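Local coordinates for protein CDA peptide synthetase I (Streptomyces coelicolor, PDB 5DU9) that forms a two-lobed condensation domain of a large peptide synthetase and binds (2S)-2-amino-N-butyl-propanamide near the junction of its lobes, at residues A276-R281 / T422-R427; T253-R258 / L435-A440; R54-G59 / A167-R172; V270-V275 / V288-P293. The protein carries 1 engineered substitution. All blocks are in the same frame, centred on the assembly; numbering follows the deposited sequence.

Contact 1: A276-R281 / T422-R427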
# COMPACT_ATOMS: atom_id res chain seq x y z
N ALA A 276 3.52 -11.43 14.38
CA ALA A 276 2.70 -12.33 15.18
C ALA A 276 3.37 -12.65 16.52
O ALA A 276 2.73 -12.63 17.56
CB ALA A 276 2.43 -13.62 14.41
N ALA A 277 4.67 -12.95 16.47
CA ALA A 277 5.44 -13.25 17.67
C ALA A 277 5.51 -12.04 18.60
O ALA A 277 5.41 -12.17 19.82
CB ALA A 277 6.84 -13.71 17.30
N PHE A 278 5.68 -10.86 18.01
CA PHE A 278 5.72 -9.61 18.76
C PHE A 278 4.41 -9.36 19.49
O PHE A 278 4.40 -9.00 20.68
CB PHE A 278 6.04 -8.45 17.81
CG PHE A 278 6.11 -7.11 18.49
CD1 PHE A 278 7.18 -6.78 19.31
CD2 PHE A 278 5.12 -6.16 18.29
CE1 PHE A 278 7.26 -5.55 19.93
CE2 PHE A 278 5.19 -4.92 18.91
CZ PHE A 278 6.26 -4.62 19.73
N LEU A 279 3.30 -9.54 18.79
CA LEU A 279 1.98 -9.36 19.40
C LEU A 279 1.77 -10.38 20.51
O LEU A 279 1.28 -10.04 21.58
CB LEU A 279 0.88 -9.49 18.35
CG LEU A 279 0.84 -8.41 17.27
CD1 LEU A 279 -0.30 -8.68 16.30
CD2 LEU A 279 0.72 -7.02 17.86
N HIS A 280 2.15 -11.62 20.25
CA HIS A 280 2.00 -12.68 21.24
C HIS A 280 2.82 -12.41 22.50
O HIS A 280 2.34 -12.58 23.62
CB HIS A 280 2.40 -14.03 20.65
CG HIS A 280 2.59 -15.11 21.68
ND1 HIS A 280 1.54 -15.70 22.34
CD2 HIS A 280 3.71 -15.69 22.16
CE1 HIS A 280 2.00 -16.60 23.18
NE2 HIS A 280 3.32 -16.61 23.10
N ARG A 281 4.07 -12.00 22.31
CA ARG A 281 4.97 -11.77 23.44
C ARG A 281 4.55 -10.55 24.26
O ARG A 281 4.72 -10.52 25.48
CB ARG A 281 6.41 -11.59 22.94
CG ARG A 281 7.47 -11.75 24.02
CD ARG A 281 7.75 -13.22 24.34
NE ARG A 281 8.91 -13.36 25.21
CZ ARG A 281 8.87 -13.50 26.53
NH1 ARG A 281 7.71 -13.53 27.17
NH2 ARG A 281 10.00 -13.62 27.21
N THR A 422 7.23 5.80 17.30
CA THR A 422 8.69 5.71 17.21
C THR A 422 9.21 4.65 18.19
O THR A 422 10.03 3.81 17.83
CB THR A 422 9.35 7.07 17.50
OG1 THR A 422 9.03 7.99 16.45
CG2 THR A 422 10.87 6.95 17.60
N VAL A 423 8.72 4.70 19.42
CA VAL A 423 9.13 3.74 20.45
C VAL A 423 8.73 2.31 20.06
O VAL A 423 9.54 1.39 20.15
CB VAL A 423 8.51 4.10 21.81
CG1 VAL A 423 8.80 3.03 22.84
CG2 VAL A 423 9.06 5.42 22.29
N LEU A 424 7.49 2.14 19.63
CA LEU A 424 6.96 0.83 19.27
C LEU A 424 7.73 0.21 18.10
O LEU A 424 8.05 -0.98 18.10
CB LEU A 424 5.49 0.95 18.89
CG LEU A 424 4.67 -0.34 18.85
CD1 LEU A 424 4.50 -0.90 20.25
CD2 LEU A 424 3.33 -0.07 18.21
N GLN A 425 8.00 1.04 17.11
CA GLN A 425 8.65 0.60 15.89
C GLN A 425 10.09 0.16 16.16
O GLN A 425 10.54 -0.84 15.62
CB GLN A 425 8.56 1.72 14.86
CG GLN A 425 9.72 1.96 13.94
CD GLN A 425 9.47 3.20 13.11
OE1 GLN A 425 9.92 4.30 13.46
NE2 GLN A 425 8.71 3.05 12.04
N GLU A 426 10.81 0.89 17.01
CA GLU A 426 12.17 0.49 17.37
C GLU A 426 12.15 -0.81 18.17
O GLU A 426 12.98 -1.69 17.96
CB GLU A 426 12.87 1.60 18.16
CG GLU A 426 14.31 1.26 18.55
CD GLU A 426 15.17 0.87 17.37
OE1 GLU A 426 15.35 1.71 16.46
OE2 GLU A 426 15.66 -0.28 17.34
N ARG A 427 11.19 -0.92 19.09
CA ARG A 427 11.03 -2.13 19.90
C ARG A 427 10.75 -3.34 19.02
O ARG A 427 11.32 -4.42 19.21
CB ARG A 427 9.91 -1.96 20.91
CG ARG A 427 9.81 -3.09 21.91
CD ARG A 427 8.65 -2.90 22.87
NE ARG A 427 8.72 -1.61 23.55
CZ ARG A 427 7.68 -0.98 24.09
NH1 ARG A 427 6.47 -1.52 24.03
NH2 ARG A 427 7.85 0.19 24.68

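Contact 2: T253-R258 / L435-A440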
# COMPACT_ATOMS: atom_id res chain seq x y z
N THR A 253 19.28 -5.54 8.20
CA THR A 253 18.18 -6.27 7.54
C THR A 253 18.59 -7.58 6.88
O THR A 253 17.74 -8.44 6.62
CB THR A 253 17.49 -5.38 6.47
OG1 THR A 253 18.41 -5.07 5.42
CG2 THR A 253 16.99 -4.08 7.08
N GLU A 254 19.88 -7.76 6.60
CA GLU A 254 20.35 -8.98 5.96
C GLU A 254 19.95 -10.24 6.74
O GLU A 254 19.72 -11.29 6.14
CB GLU A 254 21.87 -8.95 5.80
CG GLU A 254 22.34 -8.14 4.60
CD GLU A 254 23.84 -7.86 4.62
OE1 GLU A 254 24.53 -8.29 5.57
OE2 GLU A 254 24.32 -7.20 3.67
N VAL A 255 19.85 -10.12 8.06
CA VAL A 255 19.50 -11.27 8.89
C VAL A 255 18.13 -11.84 8.52
O VAL A 255 17.89 -13.04 8.68
CB VAL A 255 19.54 -10.89 10.39
CG1 VAL A 255 18.45 -9.88 10.73
CG2 VAL A 255 19.41 -12.14 11.27
N LEU A 256 17.23 -10.99 8.02
CA LEU A 256 15.92 -11.45 7.58
C LEU A 256 16.04 -12.39 6.40
O LEU A 256 15.31 -13.38 6.29
CB LEU A 256 15.02 -10.27 7.22
CG LEU A 256 14.60 -9.35 8.36
CD1 LEU A 256 13.89 -8.13 7.81
CD2 LEU A 256 13.72 -10.09 9.35
N GLY A 257 16.98 -12.09 5.51
CA GLY A 257 17.27 -12.94 4.37
C GLY A 257 17.85 -14.28 4.80
O GLY A 257 17.53 -15.31 4.21
N ARG A 258 18.70 -14.26 5.82
CA ARG A 258 19.29 -15.49 6.32
C ARG A 258 18.24 -16.36 7.00
O ARG A 258 18.26 -17.59 6.87
CB ARG A 258 20.44 -15.18 7.28
CG ARG A 258 21.65 -14.56 6.59
CD ARG A 258 22.89 -14.61 7.46
NE ARG A 258 22.77 -13.82 8.69
CZ ARG A 258 23.03 -12.52 8.78
NH1 ARG A 258 23.42 -11.83 7.72
NH2 ARG A 258 22.89 -11.90 9.95
N LEU A 435 14.75 -12.51 16.72
CA LEU A 435 14.08 -13.72 16.28
C LEU A 435 14.74 -14.28 15.03
O LEU A 435 15.04 -15.47 14.94
CB LEU A 435 12.59 -13.46 16.00
CG LEU A 435 11.72 -13.15 17.22
CD1 LEU A 435 10.36 -12.64 16.76
CD2 LEU A 435 11.57 -14.38 18.10
N ALA A 436 14.96 -13.41 14.06
CA ALA A 436 15.51 -13.82 12.77
C ALA A 436 16.92 -14.38 12.92
O ALA A 436 17.34 -15.25 12.15
CB ALA A 436 15.51 -12.64 11.80
N ALA A 437 17.66 -13.90 13.91
CA ALA A 437 19.05 -14.32 14.11
C ALA A 437 19.15 -15.77 14.57
O ALA A 437 20.19 -16.40 14.41
CB ALA A 437 19.73 -13.40 15.12
N ASP A 438 18.08 -16.29 15.16
CA ASP A 438 18.04 -17.69 15.58
C ASP A 438 16.61 -18.22 15.59
O ASP A 438 15.95 -18.21 16.62
CB ASP A 438 18.67 -17.86 16.96
CG ASP A 438 18.69 -19.31 17.41
OD1 ASP A 438 18.44 -20.20 16.57
OD2 ASP A 438 18.97 -19.55 18.61
N PRO A 439 16.12 -18.67 14.43
CA PRO A 439 14.74 -19.15 14.33
C PRO A 439 14.44 -20.38 15.20
O PRO A 439 13.27 -20.65 15.46
CB PRO A 439 14.59 -19.47 12.84
CG PRO A 439 15.58 -18.58 12.17
CD PRO A 439 16.76 -18.58 13.10
N ALA A 440 15.47 -21.09 15.65
CA ALA A 440 15.27 -22.27 16.48
C ALA A 440 14.94 -21.89 17.92
O ALA A 440 14.51 -22.74 18.71
CB ALA A 440 16.50 -23.16 16.44

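Contact 3: R54-G59 / A167-R172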
# COMPACT_ATOMS: atom_id res chain seq x y z
N ARG A 54 2.16 14.53 -18.57
CA ARG A 54 0.95 14.73 -19.36
C ARG A 54 0.68 13.51 -20.24
O ARG A 54 -0.45 13.03 -20.30
CB ARG A 54 1.07 15.99 -20.22
CG ARG A 54 -0.25 16.41 -20.84
CD ARG A 54 -0.20 17.83 -21.38
NE ARG A 54 -1.46 18.20 -22.03
CZ ARG A 54 -2.52 18.71 -21.41
NH1 ARG A 54 -2.49 18.92 -20.09
NH2 ARG A 54 -3.61 19.01 -22.10
N LEU A 55 1.72 13.01 -20.89
CA LEU A 55 1.60 11.82 -21.74
C LEU A 55 1.24 10.60 -20.91
O LEU A 55 0.44 9.76 -21.33
CB LEU A 55 2.90 11.57 -22.50
CG LEU A 55 3.30 12.60 -23.55
CD1 LEU A 55 4.71 12.33 -24.05
CD2 LEU A 55 2.31 12.61 -24.71
N THR A 56 1.83 10.50 -19.73
CA THR A 56 1.61 9.36 -18.86
C THR A 56 0.17 9.33 -18.36
O THR A 56 -0.50 8.31 -18.42
CB THR A 56 2.57 9.37 -17.66
OG1 THR A 56 3.92 9.24 -18.13
CG2 THR A 56 2.27 8.22 -16.71
N VAL A 57 -0.29 10.47 -17.86
CA VAL A 57 -1.66 10.57 -17.36
C VAL A 57 -2.64 10.26 -18.49
O VAL A 57 -3.57 9.48 -18.31
CB VAL A 57 -1.95 11.96 -16.76
CG1 VAL A 57 -3.43 12.14 -16.46
CG2 VAL A 57 -1.14 12.15 -15.48
N ALA A 58 -2.42 10.86 -19.65
CA ALA A 58 -3.30 10.67 -20.80
C ALA A 58 -3.50 9.19 -21.14
O ALA A 58 -4.56 8.79 -21.62
CB ALA A 58 -2.75 11.41 -22.01
N GLY A 59 -2.48 8.38 -20.86
CA GLY A 59 -2.52 6.96 -21.17
C GLY A 59 -2.92 6.08 -20.00
O GLY A 59 -2.89 4.86 -20.10
N ALA A 167 3.59 1.76 -8.62
CA ALA A 167 4.76 1.23 -9.33
C ALA A 167 4.54 1.26 -10.84
O ALA A 167 5.46 1.60 -11.59
CB ALA A 167 5.06 -0.19 -8.86
N LEU A 168 3.34 0.91 -11.29
CA LEU A 168 3.04 0.95 -12.72
C LEU A 168 3.19 2.37 -13.25
O LEU A 168 3.73 2.58 -14.34
CB LEU A 168 1.63 0.43 -13.00
CG LEU A 168 1.36 -1.06 -12.81
CD1 LEU A 168 -0.12 -1.34 -12.95
CD2 LEU A 168 2.16 -1.90 -13.80
N PHE A 169 2.71 3.33 -12.47
CA PHE A 169 2.80 4.73 -12.85
C PHE A 169 4.25 5.20 -12.98
O PHE A 169 4.63 5.78 -13.99
CB PHE A 169 2.08 5.61 -11.83
CG PHE A 169 2.38 7.08 -11.99
CD1 PHE A 169 1.72 7.83 -12.94
CD2 PHE A 169 3.34 7.69 -11.20
CE1 PHE A 169 2.01 9.17 -13.10
CE2 PHE A 169 3.63 9.03 -11.35
CZ PHE A 169 2.96 9.77 -12.30
N TYR A 170 5.05 4.94 -11.95
CA TYR A 170 6.43 5.44 -11.92
C TYR A 170 7.25 4.89 -13.08
O TYR A 170 8.01 5.61 -13.71
CB TYR A 170 7.11 5.06 -10.60
CG TYR A 170 6.69 5.86 -9.39
CD1 TYR A 170 6.57 7.24 -9.43
CD2 TYR A 170 6.43 5.22 -8.18
CE1 TYR A 170 6.20 7.96 -8.31
CE2 TYR A 170 6.06 5.92 -7.06
CZ TYR A 170 5.96 7.30 -7.13
OH TYR A 170 5.58 8.01 -6.01
N GLU A 171 7.09 3.60 -13.36
CA GLU A 171 7.82 2.96 -14.45
C GLU A 171 7.46 3.59 -15.79
O GLU A 171 8.32 3.83 -16.62
CB GLU A 171 7.55 1.46 -14.48
CG GLU A 171 8.20 0.68 -13.34
CD GLU A 171 8.43 -0.78 -13.67
OE1 GLU A 171 7.81 -1.29 -14.63
OE2 GLU A 171 9.23 -1.43 -12.96
N ARG A 172 6.17 3.84 -16.00
CA ARG A 172 5.71 4.44 -17.25
C ARG A 172 6.22 5.88 -17.38
O ARG A 172 6.67 6.30 -18.45
CB ARG A 172 4.19 4.41 -17.34
CG ARG A 172 3.61 5.14 -18.55
CD ARG A 172 4.18 4.61 -19.86
NE ARG A 172 3.59 5.28 -21.02
CZ ARG A 172 4.06 5.17 -22.26
NH1 ARG A 172 5.14 4.44 -22.51
NH2 ARG A 172 3.47 5.82 -23.25
O HOH W 1 1.04 7.03 -22.00

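Contact 4: V270-V275 / V288-P293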
# COMPACT_ATOMS: atom_id res chain seq x y z
N VAL A 270 8.58 -14.29 7.01
CA VAL A 270 9.37 -14.14 8.22
C VAL A 270 8.95 -12.88 8.96
O VAL A 270 8.82 -12.87 10.18
CB VAL A 270 10.88 -14.10 7.91
CG1 VAL A 270 11.71 -13.81 9.16
CG2 VAL A 270 11.33 -15.41 7.27
N VAL A 271 8.71 -11.80 8.22
CA VAL A 271 8.27 -10.55 8.84
C VAL A 271 6.89 -10.71 9.47
O VAL A 271 6.66 -10.27 10.59
CB VAL A 271 8.26 -9.41 7.80
CG1 VAL A 271 7.64 -8.14 8.38
CG2 VAL A 271 9.67 -9.13 7.34
N ILE A 272 5.96 -11.33 8.75
CA ILE A 272 4.62 -11.55 9.28
C ILE A 272 4.71 -12.38 10.56
O ILE A 272 4.07 -12.07 11.56
CB ILE A 272 3.71 -12.24 8.24
CG1 ILE A 272 3.41 -11.28 7.10
CG2 ILE A 272 2.40 -12.69 8.87
CD1 ILE A 272 2.83 -11.94 5.86
N ALA A 273 5.51 -13.45 10.54
CA ALA A 273 5.72 -14.26 11.73
C ALA A 273 6.30 -13.42 12.87
O ALA A 273 5.94 -13.60 14.04
CB ALA A 273 6.63 -15.44 11.42
N GLY A 274 7.19 -12.50 12.53
CA GLY A 274 7.78 -11.60 13.51
C GLY A 274 6.74 -10.71 14.18
O GLY A 274 6.78 -10.51 15.39
N VAL A 275 5.83 -10.17 13.38
CA VAL A 275 4.75 -9.36 13.94
C VAL A 275 3.86 -10.23 14.84
O VAL A 275 3.50 -9.82 15.94
CB VAL A 275 3.89 -8.70 12.84
CG1 VAL A 275 2.74 -7.91 13.45
CG2 VAL A 275 4.75 -7.77 11.99
N VAL A 288 -3.54 -14.67 17.72
CA VAL A 288 -3.24 -13.34 17.23
C VAL A 288 -3.80 -13.18 15.82
O VAL A 288 -3.84 -14.13 15.04
CB VAL A 288 -1.73 -13.06 17.24
CG1 VAL A 288 -1.19 -13.10 18.66
CG2 VAL A 288 -0.98 -14.05 16.36
N VAL A 289 -4.25 -11.97 15.53
CA VAL A 289 -4.72 -11.62 14.20
C VAL A 289 -3.86 -10.52 13.62
O VAL A 289 -3.58 -9.52 14.30
CB VAL A 289 -6.19 -11.17 14.22
CG1 VAL A 289 -6.68 -10.84 12.81
CG2 VAL A 289 -7.07 -12.25 14.84
N VAL A 290 -3.40 -10.71 12.39
CA VAL A 290 -2.84 -9.63 11.61
C VAL A 290 -3.61 -9.56 10.31
O VAL A 290 -4.22 -10.55 9.90
CB VAL A 290 -1.33 -9.82 11.35
CG1 VAL A 290 -0.57 -9.87 12.67
CG2 VAL A 290 -1.07 -11.06 10.53
N SER A 291 -3.61 -8.40 9.68
CA SER A 291 -4.29 -8.22 8.40
C SER A 291 -3.25 -8.12 7.30
O SER A 291 -2.23 -7.45 7.45
CB SER A 291 -5.18 -6.98 8.42
OG SER A 291 -6.21 -7.10 9.40
N VAL A 292 -3.53 -8.81 6.19
CA VAL A 292 -2.59 -8.91 5.09
C VAL A 292 -3.23 -8.38 3.81
O VAL A 292 -4.31 -8.81 3.44
CB VAL A 292 -2.15 -10.38 4.89
CG1 VAL A 292 -1.18 -10.50 3.74
CG2 VAL A 292 -1.52 -10.92 6.17
N PRO A 293 -2.56 -7.43 3.14
CA PRO A 293 -3.07 -7.04 1.82
C PRO A 293 -2.67 -8.02 0.72
O PRO A 293 -1.59 -8.61 0.76
CB PRO A 293 -2.41 -5.67 1.58
CG PRO A 293 -1.25 -5.60 2.51
CD PRO A 293 -1.32 -6.72 3.50

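Contact 1: A276-R281 / T422-R427
Phe-278 reaches across from one helix and meets two residues of the other, Leu-424 and Arg-427. Both approach its ring at the edge, close to the ring plane. The methyl CD1 of Leu-424 lies 4.1 Å from CZ of Phe-278. The aliphatic part of Arg-427 lines the adjoining corner, with CG 4.1 Å and CD 4.2 Å from CE1 of Phe-278. The arginine chain runs roughly at right angles to the phenylalanine side chain, and its guanidinium plane is turned 40° from the ring. No hydrogen bond joins the segments; carbon atoms make the whole contact. Phe-278 holds its ring opposite its own backbone N (chi1 -180°), which sends it toward the second helix. Even so, the backbones stay well apart: CA of Phe-278 and CA of Arg-427 are 9.2 Å from each other. These are helices 267-283 and 418-437, two helices of the C-terminal lobe of the condensation domain. The second helix is the last regular element of the fold. Helix 418-437 adds two aromatic neighbours to the same ring: Phe-428 makes a T-shaped (edge-to-face) pair with Phe-278, and Phe-431 touches it as well. Further out, Leu-424 rests on Phe-409 of strand 404-411 and on Leu-230. Gln-425, whose CB points away from helix 267-283, donates from NE2 to the backbone O of Arg-244 in strand 242-248, which ties helix 418-437 to the sheet it packs on.

Contact 2: T253-R258 / L435-A440
Val-255 packs tightly on the end of helix 418-437. It turns CG2 to the far side from its own backbone N (CG1 at chi1 66°), which lays CG2 against Ala-437. CG2 of Val-255 sits 3.6 Å from CA of Ala-437 and equally near the N of that residue, so it rests on backbone. Ala-436 fits in beside it. Its CB lies 3.9 Å from the carbonyl O of Val-255 and 4.0 Å from CD2 of Leu-256. The small Ala-436 lets the backbones come close: CA of Leu-256 and CA of Ala-436 are 5.7 Å apart.

The outer side is looser. The CB of Ala-437 is less close, 4.1 Å from CG2 of Val-255, and the residue is exposed. Arg-258 is exposed too, one guanidinium face lying over CA of Val-255 in its own helix, off-centre. Beyond Ala-437 the chain leaves the helix, and OD1 of Asp-438 accepts from the N of Ala-440 in an Asx turn. In the C-terminal lobe, Leu-256 also touches Leu-405 of strand 404-411 and Pro-401. Leu-435 meets Phe-325 of helix 325-341, and Pro-439 pairs with Ala-326 of that helix by a backbone hydrogen bond.

Contact 3: R54-G59 / A167-R172
Thr-56 directs its methyl CG2 opposite its own backbone N, toward Phe-169 and Arg-172. The same rotation (chi1 -64°) leaves OG1 beside that N, where it bonds the carbonyl O of Ala-52 one turn back in the helix. Phe-169 swings its ring out to meet the methyl, and CE1 of Phe-169 lies 3.7 Å from CG2 of Thr-56. The two side chains cross at about a right angle, and the methyl comes at the ring obliquely. Arg-172 passes Thr-56 in the opposite direction. Its CG lies 3.8 Å from CG2 of Thr-56, and a bend at chi2 (57°) carries the chain on past the threonine. The result is a small apolar junction between helices 46-58 and 163-182 in the N-terminal lobe of the condensation domain, where helix 163-182 packs on the sheet that contains strand 149-157. The nearest CA atoms, of Thr-56 and Arg-172, are 6.6 Å apart. Beyond the methyl the link turns polar. A water meets the guanidinium of Arg-172 at its edge, in plane. It accepts from NH2 of Arg-172 at 3.0 Å and donates to the carbonyl O of Leu-55 at 2.9 Å, so it bridges the two helices. The stronger partner of Arg-172 is Glu-175, whose OE1 forms a salt bridge with NH1; this NH1 also bonds the carbonyl O of Pro-187. Together these should hold the guanidinium in place. The Phe-169 side chain also touches Leu-154 and Tyr-152 of the sheet, and its ring meets that of His-140.

Contact 4: V270-V275 / V288-P293
No flat group takes part where Ile-272 and Val-275 meet Val-290 and Val-292; branched aliphatic side chains make the whole contact. This is helix-on-sheet packing in the C-terminal lobe. After helix 267-283 the chain turns back through a short connection into strand 287-294, which the helix covers. The helix and strand segments run closer to antiparallel than parallel, at 143°, and their axes approach to 9.7 Å.

Val-290 points toward the helix and takes one residue on each methyl. At chi1 -60° its CG1 lies opposite the carbonyl carbon while CG2 falls between N and that carbon, which parts the two methyls toward Val-275 and Ile-272. CG2 of Val-290 lies 4.2 Å from CG2 of Ile-272. With Val-292, two residues on, the touch is lighter: CD1 of Ile-272 is 4.5 Å from CG2 of Val-292. All four side chains are buried and no hydrogen bond crosses.

Val-290 and Val-292 bond strand 311-318 through their backbones, and Ser-291 bonds Val-364 on the other flank. Leu-315 and Val-364 also touch Ile-272. The side chain of Val-292 is about 10 Å from the bound (2S)-2-amino-N-butyl-propanamide. The tightest point is CG1 of Val-290, 3.9 Å from CG1 of Val-275.

Overall arrangement
From the N terminus, contact 3 comes first. It closes a loop of 107 residues within the N-terminal lobe, before any other contact opens, and its centre is about 38 Å from the centres of contacts 1 and 2. The other three belong to the C-terminal lobe. Contact 2 opens at 253-258 and closes last, at 435-440, so contacts 1 and 4 are both nested inside its loop. Those two cross: 270-275 and 276-281 follow each other on helix 267-283, but the first closes on strand 288-293 and the second on helix 418-437. Leu-279 and Val-290 join contacts 1 and 4; Ala-277 and Leu-435 join contacts 1 and 2.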